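Local coordinates for uncharacterized protein (Azotobacter vinelandii, PDB 6RK0) that binds FAD and heme b and probably works as a low-potential terminal oxidase associated with the iron-only nitrogenase, at residues R18-R23 against A28-E33; K36-A41 against C171-G176. All coordinates share one frame; numbering follows the deposited sequence.

Contact 1 and contact 2 lie in series along the chain, their centres about 11 Å apart, and share two elements: helix 32-40, and a sheet in which strands 28-29 and 169-174 are antiparallel neighbours. Contact 1 is partly buried and of mixed chemistry, one tyrosine hydroxyl and a water holding the loop beside a small apolar patch while the loop's backbone grips the FAD. Contact 2 is buried and wholly apolar between its segments, and the polar chemistry belongs to the opposite face of its strand. The two meet where Arg29 N approaches Cys171 O at 2.9 Å, probably as a hydrogen bond, and where Val21 packs on Lys172, and both contacts border the FAD site.

Contact 1: residues R18-R23 against A28-E33; sequences RTHVKR and ARYDQE. With FAD (flavin-adenine dinucleotide), chain G.
Tyr30 reaches across to the loop 18-23 with its phenol pointing at the backbone of Val21. With CG anti to its own carbonyl carbon (chi1 -56°), the ring is directed at the loop, and its edge is what the loop meets. Val21 N donates to Tyr30 OH at 2.8 Å in a fairly straight bond (N-H...O 162°), while Thr19 O lies near the ring plane, 3.4 Å from Tyr30 CE1. A water, also in the ring plane, stands 2.6 Å from Tyr30 OH and donates to Val21 O, so the hydroxyl holds both the N-H of Val21 and, through the water, its carbonyl. Val21 points its side chain toward segment 28-33 and meets both Ala28 and Tyr30: CB rests 3.7 Å from Ala28 CB, and CG2 lies 4.2 Å from Tyr30 CZ, the valine running at a slant to the phenol. CG2 also comes within 3.5 Å of FAD O4B, which places the valine against the ribose as well. On the FAD side the loop works through its main chain. Arg18 O accepts from the ribose hydroxyl O3B. Lys22 N donates to the phosphate oxygen FAD O1A at 2.8 Å, and Arg23 N donates to the same oxygen. The two arginines of the loop spend their charges on other partners: Arg18 bridges to Glu168 and Asp87, and Arg23 NE bonds a heme oxygen. Tyr30 thus probably serves as a second-shell residue, steadying the peptide of Val21 just ahead of the two N-H groups that converge on one phosphate oxygen. The paired donors probably help to offset its negative charge, and since the loop's hydrogen bonds to FAD described here all come from main-chain atoms, its grip is likely to depend on backbone shape.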
loop_
_atom_site.group_PDB
_atom_site.type_symbol
_atom_site.label_atom_id
_atom_site.label_comp_id
_atom_site.label_asym_id
_atom_site.label_seq_id
_atom_site.Cartn_x
_atom_site.Cartn_y
_atom_site.Cartn_z
ATOM N N ARG A 18 13.951 16.817 -6.986
ATOM C CA ARG A 18 12.848 15.920 -7.302
ATOM C C ARG A 18 12.210 15.291 -6.069
ATOM O O ARG A 18 11.131 14.702 -6.211
ATOM C CB ARG A 18 13.256 14.879 -8.338
ATOM C CG ARG A 18 14.240 13.904 -7.847
ATOM C CD ARG A 18 14.530 12.862 -8.917
ATOM N NE ARG A 18 15.481 11.897 -8.420
ATOM C CZ ARG A 18 16.015 10.933 -9.171
ATOM N NH1 ARG A 18 15.653 10.720 -10.436
ATOM N NH2 ARG A 18 16.935 10.146 -8.627
ATOM N N THR A 19 12.796 15.476 -4.885
ATOM C CA THR A 19 12.188 15.055 -3.631
ATOM C C THR A 19 11.633 16.200 -2.819
ATOM O O THR A 19 11.228 15.993 -1.678
ATOM C CB THR A 19 13.137 14.206 -2.778
ATOM O OG1 THR A 19 14.377 14.891 -2.575
ATOM C CG2 THR A 19 13.361 12.815 -3.389
ATOM N N HIS A 20 11.534 17.395 -3.401
ATOM C CA HIS A 20 11.026 18.550 -2.658
ATOM C C HIS A 20 9.500 18.524 -2.598
ATOM O O HIS A 20 8.836 18.683 -3.633
ATOM C CB HIS A 20 11.532 19.837 -3.301
ATOM C CG HIS A 20 10.943 21.068 -2.689
ATOM N ND1 HIS A 20 11.215 21.477 -1.403
ATOM C CD2 HIS A 20 10.014 21.929 -3.168
ATOM C CE1 HIS A 20 10.552 22.593 -1.148
ATOM N NE2 HIS A 20 9.795 22.869 -2.192
ATOM N N VAL A 21 8.947 18.327 -1.398
ATOM C CA VAL A 21 7.499 18.319 -1.199
ATOM C C VAL A 21 6.986 19.735 -1.426
ATOM O O VAL A 21 7.403 20.692 -0.747
ATOM C CB VAL A 21 7.172 17.834 0.226
ATOM C CG1 VAL A 21 5.679 17.923 0.506
ATOM C CG2 VAL A 21 7.648 16.420 0.454
ATOM N N LYS A 22 6.002 19.873 -2.315
ATOM C CA LYS A 22 5.371 21.154 -2.635
ATOM C C LYS A 22 4.017 21.251 -1.949
ATOM O O LYS A 22 3.780 22.162 -1.147
ATOM C CB LYS A 22 5.234 21.327 -4.166
ATOM C CG LYS A 22 4.412 22.546 -4.617
ATOM C CD LYS A 22 4.110 22.512 -6.124
ATOM C CE LYS A 22 3.155 23.619 -6.514
ATOM N NZ LYS A 22 2.822 23.590 -7.979
ATOM N N ARG A 23 3.102 20.343 -2.273
ATOM C CA ARG A 23 1.768 20.441 -1.696
ATOM C C ARG A 23 1.791 20.029 -0.231
ATOM O O ARG A 23 2.452 19.051 0.153
ATOM C CB ARG A 23 0.794 19.580 -2.492
ATOM C CG ARG A 23 0.796 19.955 -3.981
ATOM C CD ARG A 23 -0.580 19.914 -4.657
ATOM N NE ARG A 23 -1.478 20.955 -4.152
ATOM C CZ ARG A 23 -1.596 22.194 -4.639
ATOM N NH1 ARG A 23 -2.414 23.016 -4.018
ATOM N NH2 ARG A 23 -0.863 22.631 -5.680
ATOM N N ALA A 28 5.948 17.800 5.421
ATOM C CA ALA A 28 7.148 17.131 4.939
ATOM C C ALA A 28 8.145 16.910 6.068
ATOM O O ALA A 28 8.306 17.741 6.977
ATOM C CB ALA A 28 7.842 17.982 3.886
ATOM N N ARG A 29 8.859 15.790 5.998
ATOM C CA ARG A 29 10.008 15.506 6.859
ATOM C C ARG A 29 11.082 14.893 5.992
ATOM O O ARG A 29 10.798 13.998 5.194
ATOM C CB ARG A 29 9.634 14.524 7.986
ATOM C CG ARG A 29 8.551 15.012 8.900
ATOM C CD ARG A 29 9.077 16.038 9.865
ATOM N NE ARG A 29 10.136 15.516 10.746
ATOM C CZ ARG A 29 10.071 15.467 12.076
ATOM N NH1 ARG A 29 8.993 15.880 12.730
ATOM N NH2 ARG A 29 11.109 14.997 12.742
ATOM N N TYR A 30 12.312 15.357 6.166
ATOM C CA TYR A 30 13.441 14.851 5.416
ATOM C C TYR A 30 14.507 14.238 6.308
ATOM O O TYR A 30 15.486 13.665 5.790
ATOM C CB TYR A 30 14.081 15.959 4.562
ATOM C CG TYR A 30 13.094 16.612 3.632
ATOM C CD1 TYR A 30 12.640 15.959 2.483
ATOM C CD2 TYR A 30 12.616 17.878 3.905
ATOM C CE1 TYR A 30 11.736 16.572 1.605
ATOM C CE2 TYR A 30 11.709 18.500 3.052
ATOM C CZ TYR A 30 11.296 17.836 1.897
ATOM O OH TYR A 30 10.436 18.438 1.015
ATOM N N ASP A 31 14.375 14.381 7.626
ATOM C CA ASP A 31 15.379 13.851 8.533
ATOM C C ASP A 31 15.422 12.330 8.458
ATOM O O ASP A 31 14.389 11.648 8.383
ATOM C CB ASP A 31 15.086 14.302 9.958
ATOM C CG ASP A 31 13.682 13.969 10.400
ATOM O OD1 ASP A 31 12.706 14.502 9.820
ATOM O OD2 ASP A 31 13.558 13.137 11.316
ATOM N N GLN A 32 16.639 11.800 8.516
ATOM C CA GLN A 32 16.793 10.357 8.368
ATOM C C GLN A 32 16.186 9.593 9.547
ATOM O O GLN A 32 15.782 8.441 9.370
ATOM C CB GLN A 32 18.235 10.041 7.956
ATOM C CG GLN A 32 18.570 10.499 6.441
ATOM C CD GLN A 32 18.055 9.515 5.321
ATOM O OE1 GLN A 32 18.336 8.325 5.425
ATOM N NE2 GLN A 32 17.334 10.018 4.245
ATOM N N GLU A 33 16.035 10.207 10.729
ATOM C CA GLU A 33 15.342 9.518 11.814
ATOM C C GLU A 33 13.905 9.182 11.428
ATOM O O GLU A 33 13.427 8.073 11.691
ATOM C CB GLU A 33 15.368 10.388 13.070
ATOM C CG GLU A 33 14.718 9.722 14.245
ATOM C CD GLU A 33 14.809 10.551 15.513
ATOM O OE1 GLU A 33 15.637 11.502 15.581
ATOM O OE2 GLU A 33 14.045 10.244 16.449
HETATM P PA FAD G . 4.229 17.223 -4.934
HETATM O O1A FAD G . 4.372 18.019 -3.691
HETATM O O2A FAD G . 4.093 17.962 -6.227
HETATM O O5B FAD G . 5.412 16.167 -5.032
HETATM C C5B FAD G . 6.778 16.634 -5.011
HETATM C C4B FAD G . 7.626 15.649 -4.250
HETATM O O4B FAD G . 7.117 15.526 -2.905
HETATM C C3B FAD G . 7.606 14.219 -4.768
HETATM O O3B FAD G . 8.421 14.048 -5.910
HETATM C C2B FAD G . 8.032 13.432 -3.533
HETATM O O2B FAD G . 9.434 13.452 -3.432
HETATM C C1B FAD G . 7.379 14.228 -2.402
HETATM N N9A FAD G . 6.106 13.654 -1.967
HETATM C C8A FAD G . 4.857 13.878 -2.474
HETATM N N7A FAD G . 3.930 13.153 -1.905
HETATM C C5A FAD G . 4.610 12.391 -0.974
HETATM C C6A FAD G . 4.182 11.412 -0.046
HETATM N N6A FAD G . 2.910 10.988 0.078
HETATM N N1A FAD G . 5.130 10.833 0.728
HETATM C C2A FAD G . 6.399 11.225 0.594
HETATM N N3A FAD G . 6.925 12.125 -0.239
HETATM C C4A FAD G . 5.954 12.691 -0.997
HETATM N N1 FAD G . -3.487 12.860 -1.859
HETATM C C2 FAD G . -4.615 13.248 -2.528
HETATM O O2 FAD G . -4.609 14.210 -3.308
HETATM N N3 FAD G . -5.788 12.543 -2.369
HETATM C C4 FAD G . -5.943 11.450 -1.573
HETATM O O4 FAD G . -7.004 10.829 -1.528
HETATM C C4X FAD G . -4.757 11.087 -0.828
HETATM N N5 FAD G . -4.826 10.041 0.016
HETATM C C5X FAD G . -3.652 9.648 0.662
HETATM C C6 FAD G . -3.682 8.514 1.494
HETATM C C7 FAD G . -2.530 8.063 2.136
HETATM C C7M FAD G . -2.591 6.854 3.044
HETATM C C8 FAD G . -1.317 8.757 1.930
HETATM C C8M FAD G . -0.040 8.267 2.526
HETATM C C9 FAD G . -1.301 9.900 1.135
HETATM C C9A FAD G . -2.438 10.339 0.483
HETATM N N10 FAD G . -2.448 11.497 -0.328
HETATM C C10 FAD G . -3.573 11.838 -1.056
HETATM C "C1'" FAD G . -1.237 12.306 -0.545
HETATM C "C2'" FAD G . -0.515 11.924 -1.825
HETATM O "O2'" FAD G . 0.282 10.775 -1.592
HETATM C "C3'" FAD G . 0.375 13.070 -2.298
HETATM O "O3'" FAD G . 1.295 13.410 -1.270
HETATM C "C4'" FAD G . -0.411 14.310 -2.704
HETATM O "O4'" FAD G . -1.451 13.942 -3.610
HETATM C "C5'" FAD G . 0.478 15.314 -3.391
HETATM O "O5'" FAD G . 1.153 14.684 -4.501
HETATM P P FAD G . 1.901 15.530 -5.601
HETATM O O1P FAD G . 1.007 16.586 -6.195
HETATM O O2P FAD G . 2.566 14.541 -6.547
HETATM O O3P FAD G . 3.028 16.216 -4.701
HETATM O O HOH W 1 9.207 20.701 1.408
#

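Contact 2: residues K36-A41 against C171-G176; sequences KAILDA and CKVRTG. With FAD (flavin-adenine dinucleotide), chain G.
Helix 32-40 passes one side of strand 169-174 and meets segment 171-176 through Ile38, the nearest alpha carbons, those of Ile38 and Cys171, being 8.6 Å apart, with no hydrogen bond joining the two segments. Ile38 spans the gap with a single methyl. Its CG1 branch stands anti to the carbonyl carbon and continues extended (chi2 171°), which carries CD1 out to the strand, where it settles between two residues pointing to the same side. CD1 is 4.0 Å from Cys171 CB and also touches the sulfur SG, while on its other flank Val173 CG2 lies at 4.0 Å. Ile38 and Val173 run past each other in opposite directions, so their methyls meet alongside.

Between these two, Lys172 points from the opposite face of the strand to the cofactors. Its aliphatic chain passes the adenine, CD lying 3.5 Å from FAD C5A, and a bend at chi3 (72°) brings NZ to the ribityl hydroxyl O3' at 2.9 Å. The same ammonium bonds a heme propionate oxygen, O2A, and thereby links the two cofactors. A methionine in its place would probably leave both O3' and the heme propionate without the ammonium they share, and the link between the two cofactors would be lost.

Backbone bonds tie the strand to Ser113 and Phe111 of strand 108-118 on one edge and to Arg29 on the other. A helix on one face of the strand and the adenine and ribityl parts of FAD on the other are consistent with the FMN-binding split-barrel fold of the pyridoxamine 5'-phosphate oxidase family, here fitted to FAD and heme.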
loop_
_atom_site.group_PDB
_atom_site.type_symbol
_atom_site.label_atom_id
_atom_site.label_comp_id
_atom_site.label_asym_id
_atom_site.label_seq_id
_atom_site.Cartn_x
_atom_site.Cartn_y
_atom_site.Cartn_z
ATOM N N LYS A 36 13.880 6.413 8.582
ATOM C CA LYS A 36 14.110 5.086 9.158
ATOM C C LYS A 36 12.927 4.613 9.988
ATOM O O LYS A 36 12.578 3.428 9.960
ATOM C CB LYS A 36 15.393 5.083 10.001
ATOM C CG LYS A 36 16.627 5.225 9.165
ATOM C CD LYS A 36 17.890 5.280 10.039
ATOM C CE LYS A 36 19.144 5.381 9.195
ATOM N NZ LYS A 36 20.337 5.306 10.089
ATOM N N ALA A 37 12.297 5.515 10.746
ATOM C CA ALA A 37 11.188 5.094 11.592
ATOM C C ALA A 37 10.003 4.616 10.769
ATOM O O ALA A 37 9.306 3.668 11.166
ATOM C CB ALA A 37 10.756 6.214 12.524
ATOM N N ILE A 38 9.743 5.238 9.614
ATOM C CA ILE A 38 8.654 4.768 8.766
ATOM C C ILE A 38 9.033 3.445 8.112
ATOM O O ILE A 38 8.259 2.482 8.120
ATOM C CB ILE A 38 8.266 5.844 7.737
ATOM C CG1 ILE A 38 7.780 7.128 8.431
ATOM C CG2 ILE A 38 7.203 5.316 6.797
ATOM C CD1 ILE A 38 7.572 8.333 7.530
ATOM N N LEU A 39 10.246 3.370 7.558
ATOM C CA LEU A 39 10.685 2.136 6.920
ATOM C C LEU A 39 10.691 0.965 7.902
ATOM O O LEU A 39 10.413 -0.173 7.521
ATOM C CB LEU A 39 12.074 2.334 6.343
ATOM C CG LEU A 39 12.194 3.325 5.181
ATOM C CD1 LEU A 39 13.659 3.500 4.832
ATOM C CD2 LEU A 39 11.386 2.849 3.963
ATOM N N ASP A 40 11.012 1.220 9.167
ATOM C CA ASP A 40 11.142 0.149 10.135
ATOM C C ASP A 40 9.788 -0.315 10.657
ATOM O O ASP A 40 9.723 -1.350 11.304
ATOM C CB ASP A 40 12.013 0.598 11.305
ATOM C CG ASP A 40 13.476 0.761 10.929
ATOM O OD1 ASP A 40 13.874 0.310 9.831
ATOM O OD2 ASP A 40 14.227 1.348 11.756
ATOM N N ALA A 41 8.714 0.421 10.397
ATOM C CA ALA A 41 7.403 0.135 10.946
ATOM C C ALA A 41 6.597 -0.886 10.161
ATOM O O ALA A 41 5.569 -1.349 10.674
ATOM C CB ALA A 41 6.593 1.411 11.076
ATOM N N CYS A 171 9.569 12.344 3.143
ATOM C CA CYS A 171 8.456 11.831 3.920
ATOM C C CYS A 171 7.351 12.863 4.035
ATOM O O CYS A 171 7.621 14.078 4.028
ATOM C CB CYS A 171 8.838 11.443 5.341
ATOM S SG CYS A 171 10.334 10.489 5.510
ATOM N N LYS A 172 6.116 12.391 4.216
ATOM C CA LYS A 172 5.024 13.212 4.687
ATOM C C LYS A 172 4.365 12.460 5.819
ATOM O O LYS A 172 4.190 11.236 5.740
ATOM C CB LYS A 172 3.978 13.565 3.587
ATOM C CG LYS A 172 4.510 14.525 2.536
ATOM C CD LYS A 172 3.550 14.737 1.391
ATOM C CE LYS A 172 2.285 15.573 1.698
ATOM N NZ LYS A 172 1.421 15.678 0.482
ATOM N N VAL A 173 3.991 13.190 6.873
ATOM C CA VAL A 173 3.342 12.616 8.048
ATOM C C VAL A 173 2.220 13.534 8.469
ATOM O O VAL A 173 2.437 14.747 8.600
ATOM C CB VAL A 173 4.345 12.444 9.217
ATOM C CG1 VAL A 173 3.626 11.954 10.472
ATOM C CG2 VAL A 173 5.477 11.500 8.814
ATOM N N ARG A 174 1.048 12.956 8.733
ATOM C CA ARG A 174 -0.041 13.684 9.371
ATOM C C ARG A 174 -0.485 12.911 10.593
ATOM O O ARG A 174 -0.686 11.688 10.514
ATOM C CB ARG A 174 -1.239 13.915 8.452
ATOM C CG ARG A 174 -2.199 14.964 9.032
ATOM C CD ARG A 174 -3.600 14.836 8.436
ATOM N NE ARG A 174 -4.446 15.979 8.770
ATOM C CZ ARG A 174 -5.050 16.179 9.943
ATOM N NH1 ARG A 174 -5.046 15.261 10.902
ATOM N NH2 ARG A 174 -5.719 17.333 10.119
ATOM N N THR A 175 -0.664 13.633 11.699
ATOM C CA THR A 175 -1.217 13.112 12.933
ATOM C C THR A 175 -2.275 14.087 13.459
ATOM O O THR A 175 -2.327 15.237 13.040
ATOM C CB THR A 175 -0.142 12.931 14.034
ATOM O OG1 THR A 175 0.445 14.207 14.347
ATOM C CG2 THR A 175 0.982 11.979 13.610
ATOM N N GLY A 176 -3.057 13.626 14.429
ATOM C CA GLY A 176 -3.896 14.504 15.227
ATOM C C GLY A 176 -5.257 14.801 14.636
ATOM O O GLY A 176 -5.709 14.182 13.665
HETATM P PA FAD G . 4.229 17.223 -4.934
HETATM O O1A FAD G . 4.372 18.019 -3.691
HETATM O O2A FAD G . 4.093 17.962 -6.227
HETATM O O5B FAD G . 5.412 16.167 -5.032
HETATM C C5B FAD G . 6.778 16.634 -5.011
HETATM C C4B FAD G . 7.626 15.649 -4.250
HETATM O O4B FAD G . 7.117 15.526 -2.905
HETATM C C3B FAD G . 7.606 14.219 -4.768
HETATM O O3B FAD G . 8.421 14.048 -5.910
HETATM C C2B FAD G . 8.032 13.432 -3.533
HETATM O O2B FAD G . 9.434 13.452 -3.432
HETATM C C1B FAD G . 7.379 14.228 -2.402
HETATM N N9A FAD G . 6.106 13.654 -1.967
HETATM C C8A FAD G . 4.857 13.878 -2.474
HETATM N N7A FAD G . 3.930 13.153 -1.905
HETATM C C5A FAD G . 4.610 12.391 -0.974
HETATM C C6A FAD G . 4.182 11.412 -0.046
HETATM N N6A FAD G . 2.910 10.988 0.078
HETATM N N1A FAD G . 5.130 10.833 0.728
HETATM C C2A FAD G . 6.399 11.225 0.594
HETATM N N3A FAD G . 6.925 12.125 -0.239
HETATM C C4A FAD G . 5.954 12.691 -0.997
HETATM N N1 FAD G . -3.487 12.860 -1.859
HETATM C C2 FAD G . -4.615 13.248 -2.528
HETATM O O2 FAD G . -4.609 14.210 -3.308
HETATM N N3 FAD G . -5.788 12.543 -2.369
HETATM C C4 FAD G . -5.943 11.450 -1.573
HETATM O O4 FAD G . -7.004 10.829 -1.528
HETATM C C4X FAD G . -4.757 11.087 -0.828
HETATM N N5 FAD G . -4.826 10.041 0.016
HETATM C C5X FAD G . -3.652 9.648 0.662
HETATM C C6 FAD G . -3.682 8.514 1.494
HETATM C C7 FAD G . -2.530 8.063 2.136
HETATM C C7M FAD G . -2.591 6.854 3.044
HETATM C C8 FAD G . -1.317 8.757 1.930
HETATM C C8M FAD G . -0.040 8.267 2.526
HETATM C C9 FAD G . -1.301 9.900 1.135
HETATM C C9A FAD G . -2.438 10.339 0.483
HETATM N N10 FAD G . -2.448 11.497 -0.328
HETATM C C10 FAD G . -3.573 11.838 -1.056
HETATM C "C1'" FAD G . -1.237 12.306 -0.545
HETATM C "C2'" FAD G . -0.515 11.924 -1.825
HETATM O "O2'" FAD G . 0.282 10.775 -1.592
HETATM C "C3'" FAD G . 0.375 13.070 -2.298
HETATM O "O3'" FAD G . 1.295 13.410 -1.270
HETATM C "C4'" FAD G . -0.411 14.310 -2.704
HETATM O "O4'" FAD G . -1.451 13.942 -3.610
HETATM C "C5'" FAD G . 0.478 15.314 -3.391
HETATM O "O5'" FAD G . 1.153 14.684 -4.501
HETATM P P FAD G . 1.901 15.530 -5.601
HETATM O O1P FAD G . 1.007 16.586 -6.195
HETATM O O2P FAD G . 2.566 14.541 -6.547
HETATM O O3P FAD G . 3.028 16.216 -4.701
#